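Local coordinates for cell division control protein 4 (Saccharomyces cerevisiae, PDB 3V7D), which recognises phosphorylated target proteins, among them the CDK inhibitor SIC1, as the substrate-binding subunit of an SCF E3 ubiquitin ligase, at residues Gly164-Lys169 with Gly179-Thr184; Glu200-Thr205 with Thr228-Lys233; His269-Arg274 with Ser285-Asn290; Thr310-Ser315 with Ala328-Thr333; Ile334-Leu339 with Tyr346-His351. The protein carries 1 engineered substitution. All coordinates share one frame; numbering follows the deposited sequence.

How the contacts relate
All five contacts lie in the WD40 beta-propeller, the part that holds the bound peptide, consistent with its recognition of phosphorylated targets, and follow one another along the sequence. Contacts 1, 3 and 4 each join the two innermost strands of a blade (WD 2, WD 4 and WD 5), while contact 2 packs the loop 200-205 against strand 229-233 within WD 3. Centres of contacts 1 and 2, of 3 and 4, and of 4 and 5 are about 11 Å apart, those of 2 and 3 about 14 Å; each of these pairs touches. Contact 5 pairs the outer strands of the sheet whose inner strands form contact 4. Contacts 1 to 4 reach the bound peptide.

Contact 1: residues Gly164-Lys169 with Gly179-Thr184; sequences GVWALK and GSTDRT
A buried antiparallel pairing with a classic beta bulge joins strands 165-170 and 175-180, a hairpin of the WD 2 blade in the beta-propeller. Trp-166 and Ala-167 both face Gly-179, whose carbonyl O takes a bond from Trp-166 N and a weak one from Ala-167 N; Gly-179 N returns a bond to Ala-167 O at 2.9 Å. Beyond the bulge, Gly-164 O is gripped twice. Thr-181 N approaches it in the carbonyl plane, whereas Ser-180 OG, 2.7 Å from Gly-164 O, comes from above that plane. A chi1 of 169° swings this hydroxyl to the carbonyl side, where it also accepts from Asp-182 N, closing an ST turn. Replacing Ser-180 with an alanine would probably leave Asp-182 N without this acceptor and loosen the turn's hold on Gly-164 O. Asp-140 holds the indole NE1 of Trp-166, and Trp-166 and Thr-181 each pack on an apolar side chain of the bound peptide. Thr-181 CG2 meets the indole obliquely, 3.6 Å from Trp-166 CD1.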
# COMPACT_ATOMS: atom_id res chain seq x y z
N GLY B 164 23.50 -3.75 -25.20
CA GLY B 164 22.11 -3.70 -24.79
C GLY B 164 21.95 -3.31 -23.33
O GLY B 164 22.80 -3.62 -22.50
N VAL B 165 20.85 -2.62 -23.03
CA VAL B 165 20.56 -2.20 -21.66
C VAL B 165 19.68 -3.24 -20.99
O VAL B 165 18.61 -3.57 -21.49
CB VAL B 165 19.81 -0.85 -21.66
CG1 VAL B 165 19.56 -0.39 -20.23
CG2 VAL B 165 20.59 0.20 -22.45
N TRP B 166 20.14 -3.77 -19.86
CA TRP B 166 19.41 -4.85 -19.20
C TRP B 166 19.03 -4.56 -17.75
O TRP B 166 18.39 -5.37 -17.10
CB TRP B 166 20.19 -6.16 -19.31
CG TRP B 166 20.09 -6.76 -20.67
CD1 TRP B 166 20.86 -6.47 -21.76
CD2 TRP B 166 19.15 -7.75 -21.10
NE1 TRP B 166 20.46 -7.22 -22.83
CE2 TRP B 166 19.42 -8.02 -22.46
CE3 TRP B 166 18.12 -8.45 -20.46
CZ2 TRP B 166 18.68 -8.95 -23.19
CZ3 TRP B 166 17.39 -9.37 -21.20
CH2 TRP B 166 17.67 -9.61 -22.55
N ALA B 167 19.42 -3.39 -17.25
CA ALA B 167 19.05 -2.99 -15.90
C ALA B 167 18.93 -1.47 -15.79
O ALA B 167 19.77 -0.73 -16.30
CB ALA B 167 20.06 -3.52 -14.89
N LEU B 168 17.86 -1.03 -15.12
CA LEU B 168 17.58 0.40 -14.95
C LEU B 168 17.11 0.67 -13.53
O LEU B 168 16.34 -0.10 -12.97
CB LEU B 168 16.48 0.85 -15.90
CG LEU B 168 16.80 1.24 -17.33
CD1 LEU B 168 15.52 1.69 -18.02
CD2 LEU B 168 17.85 2.34 -17.36
N LYS B 169 17.56 1.78 -12.96
CA LYS B 169 17.06 2.20 -11.65
C LYS B 169 17.01 3.71 -11.55
O LYS B 169 18.02 4.40 -11.68
CB LYS B 169 17.93 1.64 -10.53
CG LYS B 169 17.31 1.73 -9.15
CD LYS B 169 16.21 0.69 -8.97
CE LYS B 169 15.64 0.72 -7.56
NZ LYS B 169 14.78 -0.47 -7.28
N GLY B 179 22.63 -0.51 -16.42
CA GLY B 179 23.61 -1.58 -16.56
C GLY B 179 23.45 -2.22 -17.93
O GLY B 179 22.34 -2.31 -18.44
N SER B 180 24.55 -2.66 -18.52
CA SER B 180 24.53 -3.11 -19.91
C SER B 180 25.42 -4.32 -20.18
O SER B 180 26.20 -4.75 -19.33
CB SER B 180 24.93 -1.96 -20.83
OG SER B 180 25.15 -2.41 -22.16
N THR B 181 25.30 -4.86 -21.39
CA THR B 181 26.16 -5.96 -21.82
C THR B 181 27.54 -5.45 -22.22
O THR B 181 28.44 -6.24 -22.51
CB THR B 181 25.54 -6.74 -23.00
OG1 THR B 181 25.31 -5.85 -24.10
CG2 THR B 181 24.24 -7.38 -22.58
N ASP B 182 27.71 -4.13 -22.23
CA ASP B 182 29.02 -3.54 -22.48
C ASP B 182 29.86 -3.49 -21.21
O ASP B 182 30.95 -2.91 -21.20
CB ASP B 182 28.91 -2.15 -23.12
CG ASP B 182 28.18 -1.14 -22.24
OD1 ASP B 182 28.11 -1.33 -21.01
OD2 ASP B 182 27.68 -0.14 -22.80
N ARG B 183 29.33 -4.08 -20.14
CA ARG B 183 30.00 -4.22 -18.84
C ARG B 183 30.12 -2.90 -18.07
O ARG B 183 30.75 -2.85 -17.01
CB ARG B 183 31.37 -4.89 -19.00
CG ARG B 183 31.33 -6.17 -19.81
CD ARG B 183 32.72 -6.66 -20.17
NE ARG B 183 32.67 -7.80 -21.08
CZ ARG B 183 33.74 -8.37 -21.62
NH1 ARG B 183 34.95 -7.90 -21.36
NH2 ARG B 183 33.59 -9.41 -22.44
N THR B 184 29.50 -1.84 -18.59
CA THR B 184 29.58 -0.55 -17.93
C THR B 184 28.35 -0.24 -17.06
O THR B 184 27.27 -0.78 -17.28
CB THR B 184 29.75 0.59 -18.94
OG1 THR B 184 28.56 0.70 -19.74
CG2 THR B 184 30.95 0.33 -19.84

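Contact 2: residues Glu200-Thr205 with Thr228-Lys233; sequences EGHNST and TLHVWK. Unlike the reference sequence in segment 200-205: Glu-200 (reference Lys).
The histidine of a WD-repeat GH dipeptide, Gly-201 and His-202, packs here against strand 229-233 of the WD 3 blade in the propeller. The side chains of His-202 and His-230 run antiparallel alongside one another, one face of the His-202 ring over His-230 CG, centroids 3.9 Å apart and planes inclined at 39°, an oblique pairing without a hydrogen bond. His-202 CE1 comes to 3.1 Å from His-230 ND1. Polar ends of the His-202 ring are held from outside the pair: NE2 bonds to Thr-222 and ND1 to Asp-226, the latter also bound by Thr-228 OG1, which lies at the edge of the His-202 ring. This fixes the imidazole's rotation over His-230, as in the His-Asp-Ser/Thr-Trp network of WD40 repeats. Trp-232 completes that set, its NE1 bonding to the same Thr-222 hydroxyl. Gly-201 C lies 3.7 Å from His-230 NE2. The indole turns its edge to Glu-200 O, the backbone oxygen of a substituted residue (lysine in the reference sequence), with Trp-232 CH2 3.5 Å away.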
# COMPACT_ATOMS: atom_id res chain seq x y z
N GLU B 200 33.45 1.80 -15.30
CA GLU B 200 33.91 0.50 -15.77
C GLU B 200 34.51 -0.26 -14.59
O GLU B 200 34.84 0.33 -13.56
CB GLU B 200 34.94 0.66 -16.90
CG GLU B 200 34.39 1.39 -18.12
CD GLU B 200 35.36 1.41 -19.29
OE1 GLU B 200 36.34 0.65 -19.27
OE2 GLU B 200 35.14 2.20 -20.23
N GLY B 201 34.62 -1.58 -14.73
CA GLY B 201 35.14 -2.40 -13.66
C GLY B 201 34.67 -3.84 -13.77
O GLY B 201 35.46 -4.77 -13.59
N HIS B 202 33.38 -4.02 -14.04
CA HIS B 202 32.82 -5.35 -14.25
C HIS B 202 33.50 -6.02 -15.45
O HIS B 202 33.79 -5.37 -16.45
CB HIS B 202 31.31 -5.28 -14.47
CG HIS B 202 30.51 -5.20 -13.21
ND1 HIS B 202 30.52 -6.20 -12.26
CD2 HIS B 202 29.68 -4.25 -12.74
CE1 HIS B 202 29.73 -5.86 -11.26
NE2 HIS B 202 29.21 -4.68 -11.52
N ASN B 203 33.75 -7.32 -15.32
CA ASN B 203 34.42 -8.05 -16.38
C ASN B 203 33.44 -8.82 -17.25
O ASN B 203 33.83 -9.62 -18.10
CB ASN B 203 35.47 -9.00 -15.79
CG ASN B 203 36.62 -8.25 -15.13
OD1 ASN B 203 36.92 -8.46 -13.96
ND2 ASN B 203 37.25 -7.36 -15.88
N SER B 204 32.16 -8.56 -17.03
CA SER B 204 31.09 -9.20 -17.79
C SER B 204 29.81 -8.37 -17.73
O SER B 204 29.80 -7.28 -17.15
CB SER B 204 30.85 -10.62 -17.26
OG SER B 204 29.97 -11.33 -18.11
N THR B 205 28.75 -8.88 -18.33
CA THR B 205 27.47 -8.16 -18.42
C THR B 205 26.92 -7.77 -17.05
O THR B 205 26.84 -8.60 -16.15
CB THR B 205 26.40 -9.00 -19.15
OG1 THR B 205 26.72 -9.09 -20.54
CG2 THR B 205 25.02 -8.38 -18.99
N THR B 228 30.26 -11.35 -9.48
CA THR B 228 30.53 -10.36 -8.44
C THR B 228 29.43 -9.31 -8.33
O THR B 228 28.53 -9.24 -9.18
CB THR B 228 31.84 -9.59 -8.71
OG1 THR B 228 31.60 -8.55 -9.67
CG2 THR B 228 32.93 -10.53 -9.24
N LEU B 229 29.52 -8.51 -7.28
CA LEU B 229 28.78 -7.26 -7.19
C LEU B 229 29.75 -6.12 -6.94
O LEU B 229 30.70 -6.25 -6.16
CB LEU B 229 27.74 -7.31 -6.07
CG LEU B 229 26.56 -8.26 -6.25
CD1 LEU B 229 26.85 -9.61 -5.61
CD2 LEU B 229 25.31 -7.63 -5.66
N HIS B 230 29.53 -4.99 -7.62
CA HIS B 230 30.33 -3.80 -7.40
C HIS B 230 29.50 -2.77 -6.65
O HIS B 230 28.31 -2.62 -6.91
CB HIS B 230 30.82 -3.23 -8.73
CG HIS B 230 31.99 -3.96 -9.31
ND1 HIS B 230 32.09 -5.33 -9.32
CD2 HIS B 230 33.11 -3.50 -9.93
CE1 HIS B 230 33.21 -5.69 -9.91
NE2 HIS B 230 33.85 -4.60 -10.29
N VAL B 231 30.14 -2.05 -5.73
CA VAL B 231 29.45 -0.99 -5.00
C VAL B 231 30.03 0.38 -5.38
O VAL B 231 31.25 0.55 -5.43
CB VAL B 231 29.52 -1.20 -3.47
CG1 VAL B 231 28.75 -0.11 -2.74
CG2 VAL B 231 28.96 -2.58 -3.10
N TRP B 232 29.16 1.33 -5.68
CA TRP B 232 29.58 2.67 -6.07
C TRP B 232 28.75 3.73 -5.37
O TRP B 232 27.57 3.53 -5.10
CB TRP B 232 29.46 2.88 -7.58
CG TRP B 232 29.54 1.65 -8.43
CD1 TRP B 232 28.60 0.67 -8.55
CD2 TRP B 232 30.60 1.30 -9.33
NE1 TRP B 232 29.02 -0.29 -9.44
CE2 TRP B 232 30.25 0.08 -9.94
CE3 TRP B 232 31.82 1.90 -9.67
CZ2 TRP B 232 31.06 -0.55 -10.87
CZ3 TRP B 232 32.63 1.26 -10.59
CH2 TRP B 232 32.26 0.05 -11.18
N LYS B 233 29.37 4.87 -5.07
CA LYS B 233 28.63 6.03 -4.59
C LYS B 233 27.94 6.71 -5.76
O LYS B 233 28.52 6.83 -6.84
CB LYS B 233 29.55 7.01 -3.87
CG LYS B 233 30.10 6.50 -2.55
CD LYS B 233 30.96 7.53 -1.85
CE LYS B 233 32.24 7.79 -2.62
NZ LYS B 233 33.14 6.60 -2.62

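Contact 3: residues His269-Arg274 with Ser285-Asn290; sequences HMASVR and SGSYDN
His-269 spends both ring nitrogens on residues 285-290. At one edge of the imidazole, ND1 donates to Asp-289 OD2 at 3.1 Å, meeting the syn side of that oxygen; at another, NE2 shares a 2.7 Å hydrogen bond with Ser-285 OG, in which either atom could be the donor. The ring is also covered on one face by Ser-287 CB, a CH-pi contact 3.5 Å from the centroid. Asp-289 OD2 takes a second bond, from Met-270 N at 2.9 Å on its anti side, while OD1 accepts from Thr-291. Ser-285 OG in turn bonds to Trp-295 NE1, which completes the His-Asp-Ser-Trp network characteristic of WD40 blades, here in WD 4. A lysine in place of His-269 would probably leave both Ser-285 OG and Asp-289 OD2 without their imidazole partner and lose the ring face that Ser-287 CB packs on. Nearer the strands, Ser-272 O accepts Tyr-288 N at 3.0 Å, nearly straight on to the carbonyl, and Gly-286 O accepts Arg-274 N. Ser-287 OG receives Asp-289 N, an ST turn; a chi1 of 164° brings this hydroxyl to the 269-274 chain, where its own proton lies near both Ala-271 O and Ser-272 O. Tyr-288 OH bonds to a modified side chain of the bound peptide, and Arg-274 NE gives this same oxygen a weak bond, 3.1 Å, the guanidinium and phenol planes standing 71° apart.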
# COMPACT_ATOMS: atom_id res chain seq x y z
N HIS B 269 29.83 -15.31 -4.87
CA HIS B 269 29.10 -16.21 -5.75
C HIS B 269 30.00 -16.93 -6.75
O HIS B 269 31.06 -16.42 -7.14
CB HIS B 269 27.97 -15.46 -6.46
CG HIS B 269 26.85 -15.07 -5.55
ND1 HIS B 269 26.09 -16.00 -4.88
CD2 HIS B 269 26.39 -13.85 -5.18
CE1 HIS B 269 25.18 -15.37 -4.15
NE2 HIS B 269 25.34 -14.07 -4.31
N MET B 270 29.58 -18.12 -7.16
CA MET B 270 30.34 -18.95 -8.09
C MET B 270 29.71 -18.90 -9.47
O MET B 270 30.17 -19.57 -10.40
CB MET B 270 30.41 -20.39 -7.60
CG MET B 270 31.18 -20.60 -6.30
SD MET B 270 32.97 -20.39 -6.50
CE MET B 270 33.20 -18.71 -5.94
N ALA B 271 28.64 -18.12 -9.60
CA ALA B 271 27.95 -17.98 -10.88
C ALA B 271 27.29 -16.61 -10.96
O ALA B 271 27.32 -15.84 -10.00
CB ALA B 271 26.92 -19.09 -11.05
N SER B 272 26.71 -16.32 -12.12
CA SER B 272 26.14 -15.01 -12.41
C SER B 272 25.23 -14.50 -11.30
O SER B 272 24.44 -15.26 -10.73
CB SER B 272 25.38 -15.04 -13.74
OG SER B 272 24.60 -13.87 -13.90
N VAL B 273 25.37 -13.22 -10.97
CA VAL B 273 24.48 -12.58 -10.01
C VAL B 273 23.23 -12.12 -10.74
O VAL B 273 23.26 -11.13 -11.47
CB VAL B 273 25.15 -11.40 -9.30
CG1 VAL B 273 24.18 -10.75 -8.33
CG2 VAL B 273 26.41 -11.86 -8.57
N ARG B 274 22.14 -12.85 -10.53
CA ARG B 274 20.92 -12.68 -11.31
C ARG B 274 20.01 -11.59 -10.75
O ARG B 274 19.33 -10.90 -11.50
CB ARG B 274 20.17 -14.01 -11.36
CG ARG B 274 18.91 -13.98 -12.21
CD ARG B 274 19.22 -13.55 -13.64
NE ARG B 274 18.06 -13.73 -14.50
CZ ARG B 274 17.08 -12.84 -14.63
NH1 ARG B 274 17.13 -11.70 -13.96
NH2 ARG B 274 16.06 -13.09 -15.44
N SER B 285 21.94 -10.47 -2.53
CA SER B 285 22.12 -10.89 -3.91
C SER B 285 21.68 -12.34 -4.09
O SER B 285 21.84 -13.15 -3.18
CB SER B 285 23.59 -10.75 -4.32
OG SER B 285 24.40 -11.65 -3.59
N GLY B 286 21.13 -12.65 -5.26
CA GLY B 286 20.79 -14.02 -5.61
C GLY B 286 21.55 -14.44 -6.86
O GLY B 286 21.73 -13.65 -7.78
N SER B 287 21.99 -15.70 -6.90
CA SER B 287 22.86 -16.15 -7.98
C SER B 287 22.41 -17.45 -8.63
O SER B 287 21.62 -18.21 -8.07
CB SER B 287 24.30 -16.31 -7.47
OG SER B 287 25.09 -17.08 -8.36
N TYR B 288 22.94 -17.69 -9.83
CA TYR B 288 22.76 -18.96 -10.53
C TYR B 288 23.49 -20.12 -9.85
O TYR B 288 23.37 -21.27 -10.29
CB TYR B 288 23.21 -18.84 -11.99
CG TYR B 288 22.20 -18.18 -12.90
CD1 TYR B 288 20.92 -17.89 -12.45
CD2 TYR B 288 22.51 -17.87 -14.22
CE1 TYR B 288 19.98 -17.29 -13.28
CE2 TYR B 288 21.58 -17.27 -15.06
CZ TYR B 288 20.32 -16.99 -14.58
OH TYR B 288 19.39 -16.39 -15.40
N ASP B 289 24.25 -19.83 -8.79
CA ASP B 289 24.89 -20.90 -8.01
C ASP B 289 23.97 -21.48 -6.94
O ASP B 289 24.43 -22.19 -6.04
CB ASP B 289 26.21 -20.42 -7.39
CG ASP B 289 26.03 -19.32 -6.34
OD1 ASP B 289 24.89 -19.10 -5.87
OD2 ASP B 289 27.04 -18.68 -5.99
N ASN B 290 22.68 -21.15 -7.02
CA ASN B 290 21.65 -21.65 -6.10
C ASN B 290 21.70 -21.07 -4.69
O ASN B 290 21.04 -21.58 -3.78
CB ASN B 290 21.63 -23.18 -6.03
CG ASN B 290 21.79 -23.84 -7.38
OD1 ASN B 290 21.70 -23.18 -8.42
ND2 ASN B 290 22.03 -25.15 -7.38

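Contact 4: residues Thr310-Ser315 with Ala328-Thr333; sequences TDRIYS and ASMDTT
Ser-329 and Arg-312 meet in the tight half of this contact, where Arg-312 O accepts two bonds: Met-330 N in the carbonyl plane, and Ser-329 OG, 2.8 Å away, from above it. Ser-329 OG also accepts from Asp-331 N, an ST turn. Next to this, Tyr-314 and Ser-315 both face Ala-328 in a classic beta bulge, with Tyr-314 N bonded to Ala-328 O at 3.0 Å and Ala-328 N to Ser-315 O. Looser packing lies on the side of Met-330 and Thr-310, the two exposed residues. Met-330, its chi1 of -172° starting a fully extended chain, runs alongside Arg-312 and the buried Tyr-314, its SD 3.7 Å from Asp-311 OD2. Thr-310 is still tied down, its N bonding the anti lone pair of Asp-331 OD2, which also receives His-309 ND1. The hairpin of strands 313-319 and 324-329 is the inner part of the WD 5 blade: Ile-313 bonds through its backbone to Ser-287 of the preceding blade, and Ala-328 packs on Val-355 and Leu-358 of strand 355-360.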
# COMPACT_ATOMS: atom_id res chain seq x y z
N THR B 310 17.93 -25.88 -4.59
CA THR B 310 18.59 -26.91 -5.38
C THR B 310 18.77 -26.48 -6.83
O THR B 310 19.21 -27.26 -7.68
CB THR B 310 17.82 -28.24 -5.33
OG1 THR B 310 16.44 -28.00 -5.66
CG2 THR B 310 17.90 -28.85 -3.94
N ASP B 311 18.44 -25.22 -7.12
CA ASP B 311 18.62 -24.69 -8.47
C ASP B 311 18.73 -23.16 -8.47
O ASP B 311 18.65 -22.52 -7.42
CB ASP B 311 17.51 -25.17 -9.40
CG ASP B 311 18.00 -25.42 -10.81
OD1 ASP B 311 19.02 -24.82 -11.20
OD2 ASP B 311 17.38 -26.23 -11.53
N ARG B 312 18.92 -22.59 -9.66
CA ARG B 312 19.16 -21.16 -9.84
C ARG B 312 18.21 -20.25 -9.06
O ARG B 312 17.01 -20.51 -8.98
CB ARG B 312 19.04 -20.80 -11.32
CG ARG B 312 20.06 -21.44 -12.23
CD ARG B 312 19.79 -21.03 -13.67
NE ARG B 312 20.94 -21.27 -14.53
CZ ARG B 312 21.00 -20.90 -15.81
NH1 ARG B 312 19.98 -20.27 -16.37
NH2 ARG B 312 22.09 -21.16 -16.52
N ILE B 313 18.75 -19.18 -8.49
CA ILE B 313 17.94 -18.13 -7.90
C ILE B 313 17.66 -17.09 -8.97
O ILE B 313 18.59 -16.58 -9.61
CB ILE B 313 18.65 -17.44 -6.72
CG1 ILE B 313 19.30 -18.47 -5.79
CG2 ILE B 313 17.66 -16.54 -5.98
CD1 ILE B 313 18.32 -19.34 -5.05
N TYR B 314 16.40 -16.76 -9.18
CA TYR B 314 16.02 -15.82 -10.23
C TYR B 314 15.55 -14.48 -9.68
O TYR B 314 15.61 -13.47 -10.37
CB TYR B 314 14.96 -16.44 -11.14
CG TYR B 314 15.54 -17.19 -12.31
CD1 TYR B 314 15.91 -18.52 -12.20
CD2 TYR B 314 15.74 -16.56 -13.53
CE1 TYR B 314 16.45 -19.21 -13.27
CE2 TYR B 314 16.28 -17.23 -14.61
CZ TYR B 314 16.64 -18.56 -14.47
OH TYR B 314 17.18 -19.23 -15.55
N SER B 315 15.09 -14.48 -8.44
CA SER B 315 14.53 -13.27 -7.86
C SER B 315 14.67 -13.26 -6.34
O SER B 315 14.45 -14.28 -5.68
CB SER B 315 13.06 -13.14 -8.24
OG SER B 315 12.50 -11.96 -7.70
N ALA B 328 13.31 -16.70 -4.76
CA ALA B 328 12.53 -17.49 -5.71
C ALA B 328 13.47 -18.22 -6.65
O ALA B 328 14.44 -17.64 -7.15
CB ALA B 328 11.58 -16.59 -6.49
N SER B 329 13.19 -19.49 -6.91
CA SER B 329 14.16 -20.33 -7.60
C SER B 329 13.61 -21.16 -8.74
O SER B 329 12.40 -21.37 -8.86
CB SER B 329 14.86 -21.25 -6.59
OG SER B 329 15.63 -22.24 -7.25
N MET B 330 14.52 -21.63 -9.58
CA MET B 330 14.19 -22.54 -10.67
C MET B 330 13.73 -23.90 -10.10
O MET B 330 13.12 -24.70 -10.81
CB MET B 330 15.40 -22.72 -11.59
CG MET B 330 15.12 -23.49 -12.86
SD MET B 330 16.55 -23.54 -13.95
CE MET B 330 15.99 -24.70 -15.19
N ASP B 331 14.01 -24.14 -8.83
CA ASP B 331 13.56 -25.37 -8.18
C ASP B 331 12.07 -25.35 -7.83
O ASP B 331 11.58 -26.24 -7.14
CB ASP B 331 14.42 -25.73 -6.95
CG ASP B 331 14.30 -24.71 -5.82
OD1 ASP B 331 13.33 -23.92 -5.78
OD2 ASP B 331 15.19 -24.71 -4.94
N THR B 332 11.37 -24.31 -8.30
CA THR B 332 9.93 -24.12 -8.10
C THR B 332 9.54 -23.70 -6.69
O THR B 332 8.36 -23.50 -6.40
CB THR B 332 9.08 -25.36 -8.48
OG1 THR B 332 9.23 -26.37 -7.47
CG2 THR B 332 9.50 -25.93 -9.84
N THR B 333 10.52 -23.56 -5.79
CA THR B 333 10.21 -23.20 -4.41
C THR B 333 10.49 -21.73 -4.12
O THR B 333 11.28 -21.07 -4.81
CB THR B 333 10.99 -24.05 -3.39
OG1 THR B 333 12.36 -23.64 -3.35
CG2 THR B 333 10.91 -25.53 -3.74

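Contact 5: residues Ile334-Leu339 with Tyr346-His351; sequences IRIWDL and YTLQGH
Leu-348 N donates to Ile-334 O at 2.7 Å in an almost straight bond, 177° at the hydrogen, and Ile-334 N answers by bonding to Leu-348 O. This hydrogen-bonded pair belongs to the antiparallel hairpin of strands 334-338 and 343-348, the outer half of a propeller blade; the axes of 334-338 and 346-348 approach to 4.7 Å at 161°. A second such pair links Ile-336 N to Tyr-346 O at 2.8 Å and Tyr-346 N to Ile-336 O; between them Arg-335 and Thr-347 form a non-hydrogen-bonded pair. Ile-334, Ile-336, Tyr-346 and Leu-348 share one face of the sheet. Ile-334 CB meets Leu-348 CB at 3.9 Å, while Ile-336 CG1 lies against Tyr-346 CB; Ile-334 and Leu-348 both continue onto Trp-377 of the next blade. On the face carrying Arg-335 and Thr-347, the two side chains extend together, Thr-347 OG1 lying over one face of the Arg-335 guanidinium. His-351, at the start of WD 6 beyond the strand, is fixed by Ser-367 at NE2 and Ser-373 at ND1. A chi1 of -60° places Ile-334 CG1 beside its own backbone N and lets Ile-334 CD1 reach the edge of that imidazole, 3.9 Å from His-351 CD2.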
# COMPACT_ATOMS: atom_id res chain seq x y z
N ILE B 334 9.82 -21.22 -3.10
CA ILE B 334 10.09 -19.90 -2.55
C ILE B 334 10.53 -20.07 -1.11
O ILE B 334 9.88 -20.78 -0.34
CB ILE B 334 8.85 -19.01 -2.57
CG1 ILE B 334 8.34 -18.83 -4.00
CG2 ILE B 334 9.15 -17.67 -1.93
CD1 ILE B 334 6.89 -18.40 -4.07
N ARG B 335 11.63 -19.44 -0.73
CA ARG B 335 12.11 -19.56 0.64
C ARG B 335 12.07 -18.23 1.39
O ARG B 335 12.38 -17.18 0.84
CB ARG B 335 13.52 -20.16 0.69
CG ARG B 335 13.55 -21.65 0.38
CD ARG B 335 14.92 -22.24 0.57
NE ARG B 335 14.86 -23.69 0.64
CZ ARG B 335 15.63 -24.43 1.44
NH1 ARG B 335 16.53 -23.85 2.22
NH2 ARG B 335 15.51 -25.75 1.44
N ILE B 336 11.70 -18.31 2.66
CA ILE B 336 11.68 -17.15 3.54
C ILE B 336 12.80 -17.33 4.56
O ILE B 336 12.88 -18.36 5.22
CB ILE B 336 10.34 -17.05 4.29
CG1 ILE B 336 9.17 -17.12 3.30
CG2 ILE B 336 10.29 -15.77 5.12
CD1 ILE B 336 9.13 -15.98 2.31
N TRP B 337 13.66 -16.33 4.67
CA TRP B 337 14.82 -16.41 5.55
C TRP B 337 14.77 -15.35 6.64
O TRP B 337 14.34 -14.22 6.39
CB TRP B 337 16.12 -16.24 4.75
CG TRP B 337 16.23 -17.09 3.51
CD1 TRP B 337 15.66 -16.85 2.30
CD2 TRP B 337 16.98 -18.30 3.37
NE1 TRP B 337 16.00 -17.84 1.40
CE2 TRP B 337 16.81 -18.74 2.04
CE3 TRP B 337 17.78 -19.06 4.23
CZ2 TRP B 337 17.41 -19.90 1.55
CZ3 TRP B 337 18.37 -20.22 3.75
CH2 TRP B 337 18.18 -20.63 2.42
N ASP B 338 15.22 -15.70 7.84
CA ASP B 338 15.31 -14.75 8.94
C ASP B 338 16.67 -14.07 8.91
O ASP B 338 17.69 -14.70 9.16
CB ASP B 338 15.13 -15.49 10.28
CG ASP B 338 14.97 -14.54 11.47
OD1 ASP B 338 15.44 -13.38 11.39
OD2 ASP B 338 14.38 -14.97 12.48
N LEU B 339 16.69 -12.77 8.60
CA LEU B 339 17.95 -12.06 8.47
C LEU B 339 18.51 -11.55 9.80
O LEU B 339 19.43 -10.74 9.83
CB LEU B 339 17.84 -10.91 7.47
CG LEU B 339 17.63 -11.29 6.00
CD1 LEU B 339 18.23 -10.23 5.08
CD2 LEU B 339 18.20 -12.67 5.70
N TYR B 346 10.64 -20.45 6.26
CA TYR B 346 9.62 -21.20 5.54
C TYR B 346 10.02 -21.56 4.12
O TYR B 346 10.78 -20.84 3.46
CB TYR B 346 8.32 -20.40 5.49
CG TYR B 346 7.83 -19.90 6.83
CD1 TYR B 346 7.45 -20.80 7.82
CD2 TYR B 346 7.73 -18.54 7.10
CE1 TYR B 346 7.00 -20.35 9.05
CE2 TYR B 346 7.28 -18.09 8.32
CZ TYR B 346 6.91 -18.99 9.30
OH TYR B 346 6.46 -18.54 10.52
N THR B 347 9.52 -22.70 3.64
CA THR B 347 9.57 -23.03 2.23
C THR B 347 8.14 -23.05 1.70
O THR B 347 7.29 -23.78 2.21
CB THR B 347 10.24 -24.38 1.96
OG1 THR B 347 11.54 -24.41 2.56
CG2 THR B 347 10.38 -24.61 0.46
N LEU B 348 7.88 -22.23 0.69
CA LEU B 348 6.55 -22.14 0.10
C LEU B 348 6.54 -22.93 -1.20
O LEU B 348 7.39 -22.73 -2.07
CB LEU B 348 6.20 -20.68 -0.18
CG LEU B 348 6.47 -19.67 0.93
CD1 LEU B 348 6.04 -18.27 0.51
CD2 LEU B 348 5.76 -20.09 2.21
N GLN B 349 5.59 -23.84 -1.33
CA GLN B 349 5.47 -24.68 -2.51
C GLN B 349 4.10 -24.45 -3.17
O GLN B 349 3.12 -25.09 -2.79
CB GLN B 349 5.64 -26.15 -2.13
CG GLN B 349 5.73 -27.10 -3.32
CD GLN B 349 6.95 -26.83 -4.18
OE1 GLN B 349 8.08 -27.14 -3.79
NE2 GLN B 349 6.73 -26.26 -5.36
N GLY B 350 4.05 -23.54 -4.13
CA GLY B 350 2.79 -23.23 -4.80
C GLY B 350 2.94 -23.05 -6.31
O GLY B 350 2.06 -22.50 -6.97
N HIS B 351 4.07 -23.52 -6.83
CA HIS B 351 4.35 -23.44 -8.26
C HIS B 351 4.99 -24.75 -8.70
O HIS B 351 5.69 -25.40 -7.91
CB HIS B 351 5.31 -22.29 -8.57
CG HIS B 351 4.81 -20.95 -8.15
ND1 HIS B 351 3.85 -20.26 -8.86
CD2 HIS B 351 5.14 -20.16 -7.10
CE1 HIS B 351 3.61 -19.10 -8.27
NE2 HIS B 351 4.38 -19.02 -7.19